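Local structure of cryptic loci regulator 2 (5IKJ) at residues V248-N253 against I257-V262; Q289-Q294 against S538-V543; E310-H315 against R384-L389. The protein promotes transcriptional silencing upstream of the histone deacetylases and is required for nucleosome positioning at heterochromatic loci and for silencing by the SHREC repressor complex. All coordinates share one frame; numbering follows the deposited sequence.

Along the chain from the N terminus, contact 1 comes first: V248-N253 and I257-V262 are the arms of a hairpin whose turn is very short. The chain then adds Q289-Q294 alongside I257-V262, with I260 N meeting K293 O at 3.0 Å, and this strand opens contact 2, which closes only near the C terminus at S538-V543. Contact 3, E310-H315 against R384-L389, opens and closes within that long excursion. Strand 309-311 joins the outer side of the hairpin, W249 N lying 2.9 Å from E310 O. One antiparallel sheet thus serves all three: contact 2 links it to the C-terminal helix, contact 3 to the larger mixed sheet.

Contact 1: V248-N253 against I257-V262; sequences VWIDIN and IPAIIV
V248, W249 and I250 pair with A259, P258 and I257 in an antiparallel hairpin, the strand directions 125° apart, so the arms are strongly twisted. V248 and A259 form a hydrogen-bonded pair, V248 N to A259 O at 2.9 Å, and so do I250 and I257, where I257 N reaches I250 O at 2.6 Å. Between them, W249 and P258 are the non-hydrogen-bonded pair. Proline fits there because this position asks for no N-H toward the partner strand. The six-membered ring of W249 meets the pyrrolidine obliquely, its CZ3 3.6 Å from P258 CG, while its NE1 is hydrogen-bonded to the carbonyl of H315.

Aliphatic groups occupy the other face. With CG1 of I250 placed anti to the carbonyl carbon (chi1 -72°), that methylene is pressed on A259 CB at 3.5 Å, a tight fit. I250 CB lies 3.9 Å from I257 CB, the two side chains slanting past each other. Toward one end, V248 CG1 meets I261 CG1 at 4.2 Å, the chains crossing at about a right angle; toward the other, the CD1 methyls of I252 and I257 touch. M304 and Y301 of strand 300-304 also pack on this isoleucine face, so the sheet curls over it. Four backbone bonds fix the pairing, leaving the side chains to supply apolar cover: aliphatic on one face, indole against proline on the other.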
loop_
_atom_site.group_PDB
_atom_site.type_symbol
_atom_site.label_atom_id
_atom_site.label_comp_id
_atom_site.label_asym_id
_atom_site.label_seq_id
_atom_site.Cartn_x
_atom_site.Cartn_y
_atom_site.Cartn_z
ATOM N N VAL A 248 3.086 0.448 20.665
ATOM C CA VAL A 248 3.605 -0.851 21.059
ATOM C C VAL A 248 4.319 -0.716 22.400
ATOM O O VAL A 248 4.465 0.378 22.945
ATOM C CB VAL A 248 4.556 -1.440 19.996
ATOM C CG1 VAL A 248 3.883 -1.467 18.628
ATOM C CG2 VAL A 248 5.862 -0.648 19.933
ATOM N N TRP A 249 4.762 -1.854 22.928
ATOM C CA TRP A 249 5.636 -1.903 24.092
ATOM C C TRP A 249 7.049 -2.232 23.635
ATOM O O TRP A 249 7.255 -3.195 22.888
ATOM C CB TRP A 249 5.169 -2.950 25.104
ATOM C CG TRP A 249 3.972 -2.553 25.907
ATOM C CD1 TRP A 249 2.731 -3.116 25.861
ATOM C CD2 TRP A 249 3.901 -1.508 26.887
ATOM N NE1 TRP A 249 1.892 -2.489 26.749
ATOM C CE2 TRP A 249 2.586 -1.497 27.390
ATOM C CE3 TRP A 249 4.822 -0.581 27.385
ATOM C CZ2 TRP A 249 2.167 -0.595 28.366
ATOM C CZ3 TRP A 249 4.404 0.315 28.354
ATOM C CH2 TRP A 249 3.089 0.301 28.834
ATOM N N ILE A 250 8.012 -1.433 24.079
ATOM C CA ILE A 250 9.425 -1.682 23.818
ATOM C C ILE A 250 10.049 -2.292 25.063
ATOM O O ILE A 250 9.740 -1.889 26.191
ATOM C CB ILE A 250 10.149 -0.384 23.407
ATOM C CG1 ILE A 250 9.730 0.049 22.000
ATOM C CG2 ILE A 250 11.659 -0.548 23.495
ATOM C CD1 ILE A 250 9.948 -1.002 20.933
ATOM N N ASP A 251 10.930 -3.267 24.858
ATOM C CA ASP A 251 11.620 -3.952 25.950
ATOM C C ASP A 251 13.122 -3.838 25.706
ATOM O O ASP A 251 13.691 -4.592 24.912
ATOM C CB ASP A 251 11.177 -5.410 26.051
ATOM C CG ASP A 251 11.832 -6.137 27.210
ATOM O OD1 ASP A 251 12.262 -5.463 28.168
ATOM O OD2 ASP A 251 11.911 -7.383 27.164
ATOM N N ILE A 252 13.758 -2.887 26.388
ATOM C CA ILE A 252 15.199 -2.678 26.316
ATOM C C ILE A 252 15.756 -2.766 27.728
ATOM O O ILE A 252 15.221 -2.137 28.649
ATOM C CB ILE A 252 15.553 -1.320 25.681
ATOM C CG1 ILE A 252 14.923 -1.186 24.294
ATOM C CG2 ILE A 252 17.064 -1.165 25.567
ATOM C CD1 ILE A 252 14.897 0.240 23.774
ATOM N N ASN A 253 16.830 -3.539 27.893
ATOM C CA ASN A 253 17.474 -3.709 29.191
ATOM C C ASN A 253 16.442 -3.969 30.283
ATOM O O ASN A 253 16.556 -3.441 31.394
ATOM C CB ASN A 253 18.323 -2.479 29.529
ATOM C CG ASN A 253 19.526 -2.332 28.614
ATOM O OD1 ASN A 253 20.258 -3.294 28.374
ATOM N ND2 ASN A 253 19.733 -1.128 28.091
ATOM N N ILE A 257 8.967 0.132 27.604
ATOM C CA ILE A 257 8.928 1.524 27.170
ATOM C C ILE A 257 7.750 1.689 26.206
ATOM O O ILE A 257 7.678 0.963 25.208
ATOM C CB ILE A 257 10.249 1.941 26.503
ATOM C CG1 ILE A 257 11.387 1.918 27.528
ATOM C CG2 ILE A 257 10.127 3.321 25.865
ATOM C CD1 ILE A 257 12.766 2.050 26.919
ATOM N N PRO A 258 6.822 2.615 26.456
ATOM C CA PRO A 258 5.764 2.868 25.464
ATOM C C PRO A 258 6.337 3.607 24.264
ATOM O O PRO A 258 7.082 4.577 24.416
ATOM C CB PRO A 258 4.747 3.731 26.226
ATOM C CG PRO A 258 5.215 3.770 27.656
ATOM C CD PRO A 258 6.676 3.487 27.631
ATOM N N ALA A 259 5.982 3.148 23.066
ATOM C CA ALA A 259 6.576 3.688 21.853
ATOM C C ALA A 259 5.560 3.640 20.723
ATOM O O ALA A 259 4.527 2.970 20.810
ATOM C CB ALA A 259 7.840 2.916 21.465
ATOM N N ILE A 260 5.870 4.370 19.653
ATOM C CA ILE A 260 5.082 4.355 18.429
ATOM C C ILE A 260 6.024 4.065 17.271
ATOM O O ILE A 260 7.111 4.647 17.185
ATOM C CB ILE A 260 4.332 5.682 18.201
ATOM C CG1 ILE A 260 3.457 5.585 16.948
ATOM C CG2 ILE A 260 5.311 6.846 18.074
ATOM C CD1 ILE A 260 2.301 6.559 16.940
ATOM N N ILE A 261 5.614 3.158 16.388
ATOM C CA ILE A 261 6.406 2.869 15.199
ATOM C C ILE A 261 6.357 4.089 14.283
ATOM O O ILE A 261 5.286 4.499 13.832
ATOM C CB ILE A 261 5.886 1.616 14.481
ATOM C CG1 ILE A 261 5.757 0.434 15.449
ATOM C CG2 ILE A 261 6.799 1.250 13.305
ATOM C CD1 ILE A 261 7.078 -0.125 15.964
ATOM N N VAL A 262 7.520 4.689 14.033
ATOM C CA VAL A 262 7.637 5.813 13.109
ATOM C C VAL A 262 8.109 5.380 11.723
ATOM O O VAL A 262 7.701 5.968 10.722
ATOM C CB VAL A 262 8.584 6.873 13.704
ATOM C CG1 VAL A 262 8.697 8.066 12.762
ATOM C CG2 VAL A 262 8.106 7.301 15.081
#

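Contact 2: Q289-Q294 against S538-V543; sequences QYHCKQ and SEIDMV
H291 and I540 make the closest approach here, the methyl CG2 of I540 lying 3.4 Å from H291 CE1 and 3.7 Å from H291 NE2. The methyl comes in obliquely to the imidazole. I540 has CG1 set between its backbone N and carbonyl carbon (chi1 71°), which leaves CG2 anti to the carbonyl carbon and free to face strand 288-294. Q289 sends its chain out from the same side of that strand, extended beyond CG, until the amide oxygen arrives between two aliphatic groups: Q289 OE1 is 3.9 Å from I540 CG2 and 3.8 Å from V543 CG1. The V543 side chain crosses that of Q289 at about a right angle. The Q289 backbone also sits over one face of the H291 ring, its C atom 4.2 Å above the plane and offset toward the rim.

The polar ends find their partners on the neighbouring strands of the sheet, 255-266 and 300-304. N265 takes both residues, its OD1 bonded to H291 NE2 and its ND2 to Q289 OE1, while D303 receives Q289 NE2 on OD1 and gives its backbone N to H291 ND1. Helix 531-540 presses further on the histidine through F532 and L536.

Since H291 ND1 meets a backbone N-H, the ring is probably neutral, with its proton on NE2. The strand therefore presents the C-terminal end of helix 531-540 and the residues after it with side chains whose rotations are already fixed by hydrogen bonds, and the contact itself is van der Waals packing.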
loop_
_atom_site.group_PDB
_atom_site.type_symbol
_atom_site.label_atom_id
_atom_site.label_comp_id
_atom_site.label_asym_id
_atom_site.label_seq_id
_atom_site.Cartn_x
_atom_site.Cartn_y
_atom_site.Cartn_z
ATOM N N GLN A 289 13.740 -3.872 10.484
ATOM C CA GLN A 289 14.198 -3.058 11.598
ATOM C C GLN A 289 13.112 -2.037 11.896
ATOM O O GLN A 289 12.544 -1.441 10.978
ATOM C CB GLN A 289 15.502 -2.320 11.285
ATOM C CG GLN A 289 16.607 -3.141 10.657
ATOM C CD GLN A 289 17.879 -2.327 10.478
ATOM O OE1 GLN A 289 18.300 -2.046 9.354
ATOM N NE2 GLN A 289 18.492 -1.936 11.591
ATOM N N TYR A 290 12.818 -1.839 13.176
ATOM C CA TYR A 290 11.840 -0.847 13.594
ATOM C C TYR A 290 12.548 0.325 14.261
ATOM O O TYR A 290 13.513 0.139 15.009
ATOM C CB TYR A 290 10.806 -1.452 14.547
ATOM C CG TYR A 290 10.048 -2.612 13.946
ATOM C CD1 TYR A 290 9.053 -2.402 12.999
ATOM C CD2 TYR A 290 10.328 -3.918 14.325
ATOM C CE1 TYR A 290 8.359 -3.463 12.447
ATOM C CE2 TYR A 290 9.640 -4.983 13.780
ATOM C CZ TYR A 290 8.657 -4.751 12.841
ATOM O OH TYR A 290 7.972 -5.812 12.298
ATOM N N HIS A 291 12.064 1.530 13.972
ATOM C CA HIS A 291 12.605 2.760 14.533
ATOM C C HIS A 291 11.454 3.510 15.177
ATOM O O HIS A 291 10.493 3.881 14.495
ATOM C CB HIS A 291 13.281 3.601 13.452
ATOM C CG HIS A 291 14.066 2.786 12.473
ATOM N ND1 HIS A 291 15.316 2.281 12.759
ATOM C CD2 HIS A 291 13.770 2.371 11.219
ATOM C CE1 HIS A 291 15.761 1.598 11.719
ATOM N NE2 HIS A 291 14.842 1.638 10.771
ATOM N N CYS A 292 11.545 3.725 16.483
ATOM C CA CYS A 292 10.397 4.117 17.278
ATOM C C CYS A 292 10.613 5.478 17.926
ATOM O O CYS A 292 11.705 6.053 17.893
ATOM C CB CYS A 292 10.108 3.065 18.353
ATOM S SG CYS A 292 10.040 1.386 17.706
ATOM N N LYS A 293 9.531 5.981 18.514
ATOM C CA LYS A 293 9.518 7.232 19.259
ATOM C C LYS A 293 8.809 6.968 20.576
ATOM O O LYS A 293 7.626 6.616 20.581
ATOM C CB LYS A 293 8.802 8.335 18.466
ATOM C CG LYS A 293 8.386 9.566 19.275
ATOM C CD LYS A 293 9.583 10.344 19.794
ATOM C CE LYS A 293 9.155 11.681 20.386
ATOM N NZ LYS A 293 8.112 11.527 21.438
ATOM N N GLN A 294 9.526 7.119 21.685
ATOM C CA GLN A 294 8.901 6.921 22.984
ATOM C C GLN A 294 7.773 7.927 23.173
ATOM O O GLN A 294 7.855 9.078 22.735
ATOM C CB GLN A 294 9.927 7.060 24.110
ATOM C CG GLN A 294 9.367 6.719 25.483
ATOM C CD GLN A 294 10.438 6.639 26.554
ATOM O OE1 GLN A 294 11.631 6.583 26.254
ATOM N NE2 GLN A 294 10.015 6.629 27.813
ATOM N N SER A 538 21.733 7.290 9.184
ATOM C CA SER A 538 23.041 6.860 9.640
ATOM C C SER A 538 22.972 5.487 10.261
ATOM O O SER A 538 23.913 4.713 10.172
ATOM C CB SER A 538 23.596 7.843 10.663
ATOM O OG SER A 538 23.895 9.079 10.060
ATOM N N GLU A 539 21.850 5.193 10.897
ATOM C CA GLU A 539 21.693 3.910 11.571
ATOM C C GLU A 539 21.527 2.763 10.580
ATOM O O GLU A 539 21.983 1.645 10.850
ATOM C CB GLU A 539 20.491 3.963 12.516
ATOM C CG GLU A 539 20.453 2.840 13.540
ATOM C CD GLU A 539 21.353 3.100 14.735
ATOM O OE1 GLU A 539 21.846 4.239 14.881
ATOM O OE2 GLU A 539 21.567 2.162 15.531
ATOM N N ILE A 540 20.886 3.012 9.437
ATOM C CA ILE A 540 20.557 1.967 8.472
ATOM C C ILE A 540 21.348 2.111 7.177
ATOM O O ILE A 540 21.096 1.370 6.221
ATOM C CB ILE A 540 19.046 1.938 8.175
ATOM C CG1 ILE A 540 18.616 3.160 7.349
ATOM C CG2 ILE A 540 18.250 1.878 9.472
ATOM C CD1 ILE A 540 17.226 3.039 6.757
ATOM N N ASP A 541 22.299 3.047 7.116
ATOM C CA ASP A 541 22.935 3.382 5.844
ATOM C C ASP A 541 23.483 2.144 5.144
ATOM O O ASP A 541 23.378 2.018 3.918
ATOM C CB ASP A 541 24.055 4.400 6.072
ATOM C CG ASP A 541 24.398 5.189 4.819
ATOM O OD1 ASP A 541 24.323 4.620 3.709
ATOM O OD2 ASP A 541 24.744 6.383 4.947
ATOM N N MET A 542 24.066 1.218 5.903
ATOM C CA MET A 542 24.686 0.038 5.308
ATOM C C MET A 542 23.751 -1.165 5.277
ATOM O O MET A 542 23.769 -1.935 4.311
ATOM C CB MET A 542 25.957 -0.335 6.078
ATOM C CG MET A 542 26.838 0.847 6.486
ATOM S SD MET A 542 27.238 1.972 5.134
ATOM C CE MET A 542 27.870 0.835 3.905
ATOM N N VAL A 543 22.921 -1.335 6.306
ATOM C CA VAL A 543 22.256 -2.615 6.515
ATOM C C VAL A 543 21.005 -2.733 5.653
ATOM O O VAL A 543 20.735 -3.791 5.074
ATOM C CB VAL A 543 21.935 -2.791 8.012
ATOM C CG1 VAL A 543 21.315 -4.160 8.280
ATOM C CG2 VAL A 543 23.195 -2.589 8.861
#

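Contact 3: E310-H315 against R384-L389; sequences EPWSRH and RGAEKL
A386 meets W312 at the tip of a two-residue beta hairpin, whose type II' turn from R384 to E387 joins strand 377-384 to strand 387-390. The touch is small and apolar: the A386 methyl lies 3.4 Å from W312 CB and 3.7 Å from W312 CG, so it sits at the root of the indole, oblique to the ring. CB of W312 itself points to the hairpin, and with CG anti to the backbone N (chi1 -177°) the indole runs on past the methyl.

Beside this pair, E387 reaches back toward S313. The separation of S313 OG from E387 OE2, 4.3 Å, is too long for a hydrogen bond, and the carboxylate is held by other partners: Y496 OH on OE2 and the backbone N of R494 on OE1.

One shell further out, each segment is shaped by its own backbone. In the hairpin, R384 N bonds to E387 O at 2.8 Å and E387 N returns to R384 O at 3.0 Å. G385 takes the first corner of the turn with positive phi (56°), a value that suits glycine, and A386 follows at the second corner with its methyl aimed at W312. On the other side the chain turns after P311, whose carbonyl accepts R314 N at 2.9 Å.

Strand 247-252 lies behind both: V247 pairs with A386 through the backbone and touches the W312 side chain, and the W312 indole stacks on W249. The contact thus seats the turn of the larger mixed sheet against the turn that follows edge strand 309-311 of the antiparallel sheet. Beyond CG, the five-membered ring of the indole still touches the hairpin, W312 CD1 lying 3.9 Å from A386 CB.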
loop_
_atom_site.group_PDB
_atom_site.type_symbol
_atom_site.label_atom_id
_atom_site.label_comp_id
_atom_site.label_asym_id
_atom_site.label_seq_id
_atom_site.Cartn_x
_atom_site.Cartn_y
_atom_site.Cartn_z
ATOM N N GLU A 310 6.337 -5.838 21.834
ATOM C CA GLU A 310 5.129 -6.586 22.128
ATOM C C GLU A 310 3.911 -5.725 21.831
ATOM O O GLU A 310 3.962 -4.501 21.993
ATOM C CB GLU A 310 5.101 -7.034 23.596
ATOM C CG GLU A 310 6.324 -7.841 24.001
ATOM C CD GLU A 310 6.022 -8.878 25.065
ATOM O OE1 GLU A 310 5.441 -8.512 26.109
ATOM O OE2 GLU A 310 6.361 -10.061 24.853
ATOM N N PRO A 311 2.807 -6.329 21.386
ATOM C CA PRO A 311 1.611 -5.531 21.096
ATOM C C PRO A 311 1.106 -4.822 22.343
ATOM O O PRO A 311 1.264 -5.301 23.467
ATOM C CB PRO A 311 0.601 -6.567 20.588
ATOM C CG PRO A 311 1.424 -7.731 20.157
ATOM C CD PRO A 311 2.593 -7.756 21.086
ATOM N N TRP A 312 0.483 -3.661 22.124
ATOM C CA TRP A 312 0.014 -2.843 23.238
ATOM C C TRP A 312 -0.879 -3.625 24.188
ATOM O O TRP A 312 -0.866 -3.376 25.400
ATOM C CB TRP A 312 -0.740 -1.621 22.709
ATOM C CG TRP A 312 -1.197 -0.708 23.797
ATOM C CD1 TRP A 312 -2.478 -0.520 24.229
ATOM C CD2 TRP A 312 -0.371 0.136 24.606
ATOM N NE1 TRP A 312 -2.501 0.397 25.253
ATOM C CE2 TRP A 312 -1.219 0.813 25.504
ATOM C CE3 TRP A 312 1.003 0.387 24.656
ATOM C CZ2 TRP A 312 -0.738 1.726 26.439
ATOM C CZ3 TRP A 312 1.478 1.292 25.585
ATOM C CH2 TRP A 312 0.610 1.951 26.464
ATOM N N SER A 313 -1.662 -4.569 23.668
ATOM C CA SER A 313 -2.610 -5.313 24.487
ATOM C C SER A 313 -1.955 -6.397 25.332
ATOM O O SER A 313 -2.666 -7.120 26.038
ATOM C CB SER A 313 -3.688 -5.941 23.598
ATOM O OG SER A 313 -3.108 -6.678 22.536
ATOM N N ARG A 314 -0.627 -6.529 25.288
ATOM C CA ARG A 314 0.034 -7.575 26.061
ATOM C C ARG A 314 0.212 -7.171 27.521
ATOM O O ARG A 314 0.027 -7.998 28.420
ATOM C CB ARG A 314 1.387 -7.917 25.434
ATOM C CG ARG A 314 2.158 -9.022 26.152
ATOM C CD ARG A 314 1.296 -10.257 26.384
ATOM N NE ARG A 314 2.055 -11.370 26.945
ATOM C CZ ARG A 314 2.473 -11.433 28.206
ATOM N NH1 ARG A 314 2.225 -10.436 29.046
ATOM N NH2 ARG A 314 3.152 -12.490 28.627
ATOM N N HIS A 315 0.569 -5.912 27.778
ATOM C CA HIS A 315 0.796 -5.442 29.135
ATOM C C HIS A 315 -0.118 -4.263 29.450
ATOM O O HIS A 315 -0.542 -3.541 28.542
ATOM C CB HIS A 315 2.256 -5.016 29.339
ATOM C CG HIS A 315 3.252 -6.071 28.968
ATOM N ND1 HIS A 315 3.323 -7.288 29.611
ATOM C CD2 HIS A 315 4.224 -6.086 28.026
ATOM C CE1 HIS A 315 4.292 -8.010 29.077
ATOM N NE2 HIS A 315 4.855 -7.304 28.113
ATOM N N ARG A 384 -7.310 1.184 14.868
ATOM C CA ARG A 384 -8.147 0.842 16.013
ATOM C C ARG A 384 -7.267 0.947 17.250
ATOM O O ARG A 384 -6.527 0.015 17.577
ATOM C CB ARG A 384 -8.754 -0.552 15.882
ATOM C CG ARG A 384 -9.693 -0.885 17.031
ATOM C CD ARG A 384 -10.093 -2.342 17.075
ATOM N NE ARG A 384 -11.023 -2.582 18.175
ATOM C CZ ARG A 384 -10.665 -2.677 19.453
ATOM N NH1 ARG A 384 -9.392 -2.556 19.806
ATOM N NH2 ARG A 384 -11.586 -2.890 20.383
ATOM N N GLY A 385 -7.354 2.082 17.938
ATOM C CA GLY A 385 -6.531 2.311 19.107
ATOM C C GLY A 385 -5.054 2.157 18.811
ATOM O O GLY A 385 -4.471 2.964 18.079
ATOM N N ALA A 386 -4.441 1.109 19.363
ATOM C CA ALA A 386 -3.007 0.898 19.215
ATOM C C ALA A 386 -2.628 0.255 17.889
ATOM O O ALA A 386 -1.468 0.363 17.476
ATOM C CB ALA A 386 -2.488 0.019 20.354
ATOM N N GLU A 387 -3.567 -0.399 17.211
ATOM C CA GLU A 387 -3.259 -1.259 16.080
ATOM C C GLU A 387 -3.767 -0.664 14.772
ATOM O O GLU A 387 -4.720 0.120 14.748
ATOM C CB GLU A 387 -3.863 -2.649 16.285
ATOM C CG GLU A 387 -3.267 -3.394 17.468
ATOM C CD GLU A 387 -4.071 -4.616 17.865
ATOM O OE1 GLU A 387 -5.307 -4.603 17.683
ATOM O OE2 GLU A 387 -3.466 -5.591 18.360
ATOM N N LYS A 388 -3.108 -1.051 13.683
ATOM C CA LYS A 388 -3.498 -0.676 12.333
ATOM C C LYS A 388 -4.183 -1.860 11.664
ATOM O O LYS A 388 -3.726 -3.000 11.786
ATOM C CB LYS A 388 -2.273 -0.255 11.521
ATOM C CG LYS A 388 -2.533 0.767 10.427
ATOM C CD LYS A 388 -1.225 1.190 9.771
ATOM C CE LYS A 388 -1.418 2.340 8.796
ATOM N NZ LYS A 388 -0.119 2.971 8.435
ATOM N N LEU A 389 -5.279 -1.589 10.957
ATOM C CA LEU A 389 -6.042 -2.632 10.288
ATOM C C LEU A 389 -6.252 -2.268 8.827
ATOM O O LEU A 389 -6.380 -1.094 8.472
ATOM C CB LEU A 389 -7.396 -2.866 10.966
ATOM C CG LEU A 389 -7.343 -3.676 12.262
ATOM C CD1 LEU A 389 -8.677 -3.607 12.985
ATOM C CD2 LEU A 389 -6.964 -5.126 11.981
#